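Rbstp0775 protein (Geobacillus stearothermophilus, PDB 1RZ3) is of unknown function but probably binds ATP and acts as a kinase, perhaps on uridine, as a member of the phosphoribulokinase/uridine kinase family. Local coordinates at residues R22-K35 with R141-P153. Sequence-based numbering, arbitrary orientation.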
loop_
_atom_site.group_PDB
_atom_site.type_symbol
_atom_site.label_atom_id
_atom_site.label_comp_id
_atom_site.label_asym_id
_atom_site.label_seq_id
_atom_site.Cartn_x
_atom_site.Cartn_y
_atom_site.Cartn_z
ATOM N N ARG A 22 -12.348 -12.198 5.686
ATOM C CA ARG A 22 -11.360 -11.723 4.726
ATOM C C ARG A 22 -10.046 -11.436 5.441
ATOM O O ARG A 22 -10.039 -10.918 6.561
ATOM C CB ARG A 22 -11.837 -10.433 4.050
ATOM C CG ARG A 22 -13.090 -10.565 3.215
ATOM C CD ARG A 22 -13.541 -9.205 2.720
ATOM N NE ARG A 22 -14.791 -9.278 1.968
ATOM C CZ ARG A 22 -15.577 -8.233 1.735
ATOM N NH1 ARG A 22 -15.240 -7.036 2.195
ATOM N NH2 ARG A 22 -16.710 -8.385 1.057
ATOM N N LEU A 23 -8.940 -11.784 4.801
ATOM C CA LEU A 23 -7.625 -11.521 5.369
ATOM C C LEU A 23 -7.071 -10.300 4.632
ATOM O O LEU A 23 -6.954 -10.309 3.408
ATOM C CB LEU A 23 -6.705 -12.725 5.162
ATOM C CG LEU A 23 -5.316 -12.654 5.805
ATOM C CD1 LEU A 23 -5.452 -12.545 7.323
ATOM C CD2 LEU A 23 -4.527 -13.895 5.433
ATOM N N VAL A 24 -6.752 -9.244 5.374
ATOM C CA VAL A 24 -6.219 -8.028 4.772
ATOM C C VAL A 24 -4.695 -7.986 4.897
ATOM O O VAL A 24 -4.151 -7.949 6.001
ATOM C CB VAL A 24 -6.851 -6.777 5.426
ATOM C CG1 VAL A 24 -6.311 -5.513 4.787
ATOM C CG2 VAL A 24 -8.373 -6.843 5.281
ATOM N N LEU A 25 -4.022 -7.993 3.751
ATOM C CA LEU A 25 -2.564 -7.997 3.693
ATOM C C LEU A 25 -2.038 -6.657 3.209
ATOM O O LEU A 25 -2.670 -5.983 2.399
ATOM C CB LEU A 25 -2.083 -9.073 2.722
ATOM C CG LEU A 25 -2.789 -10.428 2.770
ATOM C CD1 LEU A 25 -2.421 -11.240 1.527
ATOM C CD2 LEU A 25 -2.396 -11.161 4.043
ATOM N N GLY A 26 -0.871 -6.278 3.704
ATOM C CA GLY A 26 -0.290 -5.025 3.278
ATOM C C GLY A 26 1.147 -5.237 2.848
ATOM O O GLY A 26 1.881 -6.013 3.463
ATOM N N ILE A 27 1.534 -4.577 1.764
ATOM C CA ILE A 27 2.901 -4.646 1.277
ATOM C C ILE A 27 3.397 -3.206 1.371
ATOM O O ILE A 27 3.083 -2.366 0.532
ATOM C CB ILE A 27 2.976 -5.145 -0.179
ATOM C CG1 ILE A 27 2.427 -6.575 -0.265
ATOM C CG2 ILE A 27 4.421 -5.119 -0.660
ATOM C CD1 ILE A 27 2.546 -7.201 -1.645
ATOM N N ASP A 28 4.147 -2.939 2.433
ATOM C CA ASP A 28 4.681 -1.615 2.719
ATOM C C ASP A 28 6.125 -1.520 2.237
ATOM O O ASP A 28 6.911 -2.448 2.391
ATOM C CB ASP A 28 4.582 -1.380 4.230
ATOM C CG ASP A 28 4.896 0.047 4.643
ATOM O OD1 ASP A 28 4.678 0.988 3.850
ATOM O OD2 ASP A 28 5.341 0.223 5.796
ATOM N N GLY A 29 6.470 -0.395 1.634
ATOM C CA GLY A 29 7.828 -0.230 1.154
ATOM C C GLY A 29 7.989 1.146 0.558
ATOM O O GLY A 29 7.006 1.763 0.154
ATOM N N LEU A 30 9.228 1.623 0.497
ATOM C CA LEU A 30 9.503 2.947 -0.043
ATOM C C LEU A 30 9.363 2.980 -1.562
ATOM O O LEU A 30 9.205 1.943 -2.205
ATOM C CB LEU A 30 10.907 3.393 0.381
ATOM C CG LEU A 30 11.195 3.283 1.884
ATOM C CD1 LEU A 30 12.557 3.882 2.197
ATOM C CD2 LEU A 30 10.106 3.997 2.674
ATOM N N SER A 31 9.417 4.181 -2.128
ATOM C CA SER A 31 9.292 4.358 -3.570
ATOM C C SER A 31 10.323 3.539 -4.342
ATOM O O SER A 31 11.496 3.501 -3.979
ATOM C CB SER A 31 9.441 5.838 -3.929
ATOM O OG SER A 31 9.339 6.029 -5.329
ATOM N N ARG A 32 9.871 2.886 -5.409
ATOM C CA ARG A 32 10.739 2.062 -6.249
ATOM C C ARG A 32 11.429 0.920 -5.503
ATOM O O ARG A 32 12.608 0.646 -5.732
ATOM C CB ARG A 32 11.807 2.928 -6.935
ATOM C CG ARG A 32 11.268 3.943 -7.937
ATOM C CD ARG A 32 12.411 4.613 -8.693
ATOM N NE ARG A 32 11.947 5.651 -9.613
ATOM C CZ ARG A 32 11.406 6.806 -9.232
ATOM N NH1 ARG A 32 11.256 7.080 -7.941
ATOM N NH2 ARG A 32 11.015 7.689 -10.141
ATOM N N SER A 33 10.702 0.249 -4.616
ATOM C CA SER A 33 11.273 -0.867 -3.872
ATOM C C SER A 33 10.793 -2.179 -4.485
ATOM O O SER A 33 11.197 -3.261 -4.059
ATOM C CB SER A 33 10.858 -0.801 -2.401
ATOM O OG SER A 33 9.449 -0.799 -2.275
ATOM N N GLY A 34 9.925 -2.067 -5.487
ATOM C CA GLY A 34 9.396 -3.244 -6.152
ATOM C C GLY A 34 8.099 -3.751 -5.547
ATOM O O GLY A 34 7.644 -4.847 -5.874
ATOM N N LYS A 35 7.495 -2.952 -4.671
ATOM C CA LYS A 35 6.246 -3.333 -4.011
ATOM C C LYS A 35 5.154 -3.728 -4.990
ATOM O O LYS A 35 4.476 -4.737 -4.807
ATOM C CB LYS A 35 5.698 -2.182 -3.170
ATOM C CG LYS A 35 6.619 -1.645 -2.115
ATOM C CD LYS A 35 5.912 -0.540 -1.348
ATOM C CE LYS A 35 5.435 0.573 -2.269
ATOM N NZ LYS A 35 6.569 1.236 -2.962
ATOM N N ARG A 141 -3.066 1.297 10.088
ATOM C CA ARG A 141 -2.574 0.086 10.762
ATOM C C ARG A 141 -3.594 -0.914 11.316
ATOM O O ARG A 141 -3.482 -2.122 11.085
ATOM C CB ARG A 141 -1.657 0.464 11.938
ATOM C CG ARG A 141 -0.313 1.015 11.577
ATOM C CD ARG A 141 0.683 0.752 12.716
ATOM N NE ARG A 141 0.430 1.517 13.939
ATOM C CZ ARG A 141 0.869 2.755 14.157
ATOM N NH1 ARG A 141 1.579 3.380 13.231
ATOM N NH2 ARG A 141 0.628 3.359 15.314
ATOM N N PRO A 142 -4.592 -0.431 12.073
ATOM C CA PRO A 142 -5.594 -1.330 12.653
ATOM C C PRO A 142 -6.343 -2.213 11.673
ATOM O O PRO A 142 -6.899 -3.232 12.061
ATOM C CB PRO A 142 -6.549 -0.379 13.379
ATOM C CG PRO A 142 -5.727 0.872 13.601
ATOM C CD PRO A 142 -4.940 0.978 12.332
ATOM N N PHE A 143 -6.350 -1.833 10.401
ATOM C CA PHE A 143 -7.104 -2.593 9.415
ATOM C C PHE A 143 -6.340 -3.643 8.625
ATOM O O PHE A 143 -6.900 -4.264 7.719
ATOM C CB PHE A 143 -7.814 -1.605 8.485
ATOM C CG PHE A 143 -8.681 -0.629 9.227
ATOM C CD1 PHE A 143 -9.855 -1.056 9.839
ATOM C CD2 PHE A 143 -8.279 0.693 9.399
ATOM C CE1 PHE A 143 -10.614 -0.184 10.619
ATOM C CE2 PHE A 143 -9.028 1.573 10.178
ATOM C CZ PHE A 143 -10.198 1.131 10.790
ATOM N N PHE A 144 -5.070 -3.848 8.972
ATOM C CA PHE A 144 -4.236 -4.857 8.314
ATOM C C PHE A 144 -4.060 -6.054 9.242
ATOM O O PHE A 144 -3.786 -5.885 10.431
ATOM C CB PHE A 144 -2.841 -4.300 7.996
ATOM C CG PHE A 144 -2.814 -3.325 6.860
ATOM C CD1 PHE A 144 -2.879 -3.770 5.545
ATOM C CD2 PHE A 144 -2.718 -1.959 7.103
ATOM C CE1 PHE A 144 -2.848 -2.863 4.481
ATOM C CE2 PHE A 144 -2.687 -1.045 6.048
ATOM C CZ PHE A 144 -2.753 -1.501 4.735
ATOM N N ASP A 145 -4.213 -7.259 8.702
ATOM C CA ASP A 145 -4.027 -8.471 9.493
ATOM C C ASP A 145 -2.580 -8.914 9.396
ATOM O O ASP A 145 -2.057 -9.575 10.287
ATOM C CB ASP A 145 -4.904 -9.609 8.969
ATOM C CG ASP A 145 -6.368 -9.365 9.209
ATOM O OD1 ASP A 145 -6.756 -9.269 10.393
ATOM O OD2 ASP A 145 -7.122 -9.261 8.220
ATOM N N PHE A 146 -1.931 -8.532 8.305
ATOM C CA PHE A 146 -0.558 -8.948 8.065
ATOM C C PHE A 146 0.119 -7.914 7.184
ATOM O O PHE A 146 -0.434 -7.513 6.160
ATOM C CB PHE A 146 -0.590 -10.303 7.355
ATOM C CG PHE A 146 0.765 -10.841 6.983
ATOM C CD1 PHE A 146 1.573 -11.456 7.937
ATOM C CD2 PHE A 146 1.216 -10.766 5.671
ATOM C CE1 PHE A 146 2.807 -11.990 7.588
ATOM C CE2 PHE A 146 2.452 -11.299 5.310
ATOM C CZ PHE A 146 3.250 -11.914 6.273
ATOM N N VAL A 147 1.308 -7.477 7.583
ATOM C CA VAL A 147 2.038 -6.493 6.798
ATOM C C VAL A 147 3.458 -6.963 6.538
ATOM O O VAL A 147 4.157 -7.406 7.457
ATOM C CB VAL A 147 2.115 -5.121 7.508
ATOM C CG1 VAL A 147 2.985 -4.157 6.690
ATOM C CG2 VAL A 147 0.713 -4.540 7.683
ATOM N N VAL A 148 3.863 -6.882 5.277
ATOM C CA VAL A 148 5.216 -7.241 4.871
ATOM C C VAL A 148 5.894 -5.921 4.545
ATOM O O VAL A 148 5.333 -5.108 3.815
ATOM C CB VAL A 148 5.246 -8.079 3.577
ATOM C CG1 VAL A 148 6.691 -8.456 3.241
ATOM C CG2 VAL A 148 4.394 -9.307 3.720
ATOM N N TYR A 149 7.079 -5.683 5.096
ATOM C CA TYR A 149 7.787 -4.454 4.768
ATOM C C TYR A 149 8.895 -4.863 3.810
ATOM O O TYR A 149 9.698 -5.740 4.122
ATOM C CB TYR A 149 8.402 -3.795 6.006
ATOM C CG TYR A 149 9.142 -2.514 5.665
ATOM C CD1 TYR A 149 8.468 -1.299 5.585
ATOM C CD2 TYR A 149 10.507 -2.531 5.373
ATOM C CE1 TYR A 149 9.136 -0.124 5.222
ATOM C CE2 TYR A 149 11.187 -1.366 5.009
ATOM C CZ TYR A 149 10.494 -0.168 4.936
ATOM O OH TYR A 149 11.156 0.989 4.588
ATOM N N LEU A 150 8.917 -4.236 2.641
ATOM C CA LEU A 150 9.915 -4.531 1.618
ATOM C C LEU A 150 11.123 -3.641 1.859
ATOM O O LEU A 150 11.104 -2.463 1.515
ATOM C CB LEU A 150 9.326 -4.241 0.235
ATOM C CG LEU A 150 9.687 -5.206 -0.890
ATOM C CD1 LEU A 150 9.244 -6.604 -0.485
ATOM C CD2 LEU A 150 9.009 -4.786 -2.186
ATOM N N ASP A 151 12.173 -4.200 2.449
ATOM C CA ASP A 151 13.371 -3.427 2.748
ATOM C C ASP A 151 14.386 -3.461 1.606
ATOM O O ASP A 151 14.877 -4.524 1.226
ATOM C CB ASP A 151 14.003 -3.940 4.042
ATOM C CG ASP A 151 15.083 -3.021 4.569
ATOM O OD1 ASP A 151 15.022 -1.807 4.278
ATOM O OD2 ASP A 151 15.983 -3.508 5.285
ATOM N N CYS A 152 14.690 -2.285 1.064
ATOM C CA CYS A 152 15.633 -2.163 -0.044
ATOM C C CYS A 152 16.673 -1.086 0.276
ATOM O O CYS A 152 16.362 -0.086 0.920
ATOM C CB CYS A 152 14.871 -1.798 -1.324
ATOM S SG CYS A 152 15.780 -2.051 -2.873
ATOM N N PRO A 153 17.926 -1.280 -0.166
ATOM C CA PRO A 153 18.976 -0.290 0.103
ATOM C C PRO A 153 18.662 1.093 -0.466
ATOM O O PRO A 153 17.892 1.226 -1.419
ATOM C CB PRO A 153 20.213 -0.921 -0.537
ATOM C CG PRO A 153 19.635 -1.736 -1.662
ATOM C CD PRO A 153 18.443 -2.381 -0.998
HETATM O O HOH W 1 11.412 0.069 0.922
#
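Two hydrogen bonds tie Val24 to Asp145: its N donates to OD2 of Asp145 at 2.9 Å in an almost straight bond, on the lone pair that points away from OD1, and its O accepts from the N of Asp145; the same O also takes a less straight bond from the N of Phe146. CG of Asp145 stands beside its own backbone N (chi1 -69°), which turns OD2 back to the start of strand 23-29; there Lys98 also reaches OD2 in a salt bridge. From Phe146 onward the two strands run parallel, and each bond hands on to the next: Gly26 N gives to Phe146 O, Gly26 O takes from Val148 N, Asp28 N gives to Val148 O, and Leu150 N reaches Asp28 O at 2.7 Å. CA of Gly26 lies 3.6 Å from CE1 of Phe144, so close that a CB would collide with the ring. These are the neighbouring first and fourth strands of a 2-3-1-4-5 parallel sheet, the core of the P-loop NTPase fold, and strand 23-29 leads into what is probably the Walker A loop. In that loop Leu30 O accepts from Ser33 OG and from Lys35 NZ, the lysine coming from above the carbonyl plane, while a water bridges Leu30 N and Leu150 O. CD2 of Leu150 packs 3.4 Å from Lys35 N. On the face shared with Val147, Asp28 sets OD2 at the edge of the Tyr149 ring, 3.5 Å from CD1, with carboxylate and ring planes 81° apart; the Asp28 oxygens are taken up by Leu135 N at OD1 and Tyr183 OH at OD2. Exchanging Tyr149 for an alanine is likely to open a gap beside Asp28 and take from Leu30 CG the hydroxyl it packs against at 3.5 Å. Pro189 and Ile190 of helix 189-192 also touch the Tyr149 side chain.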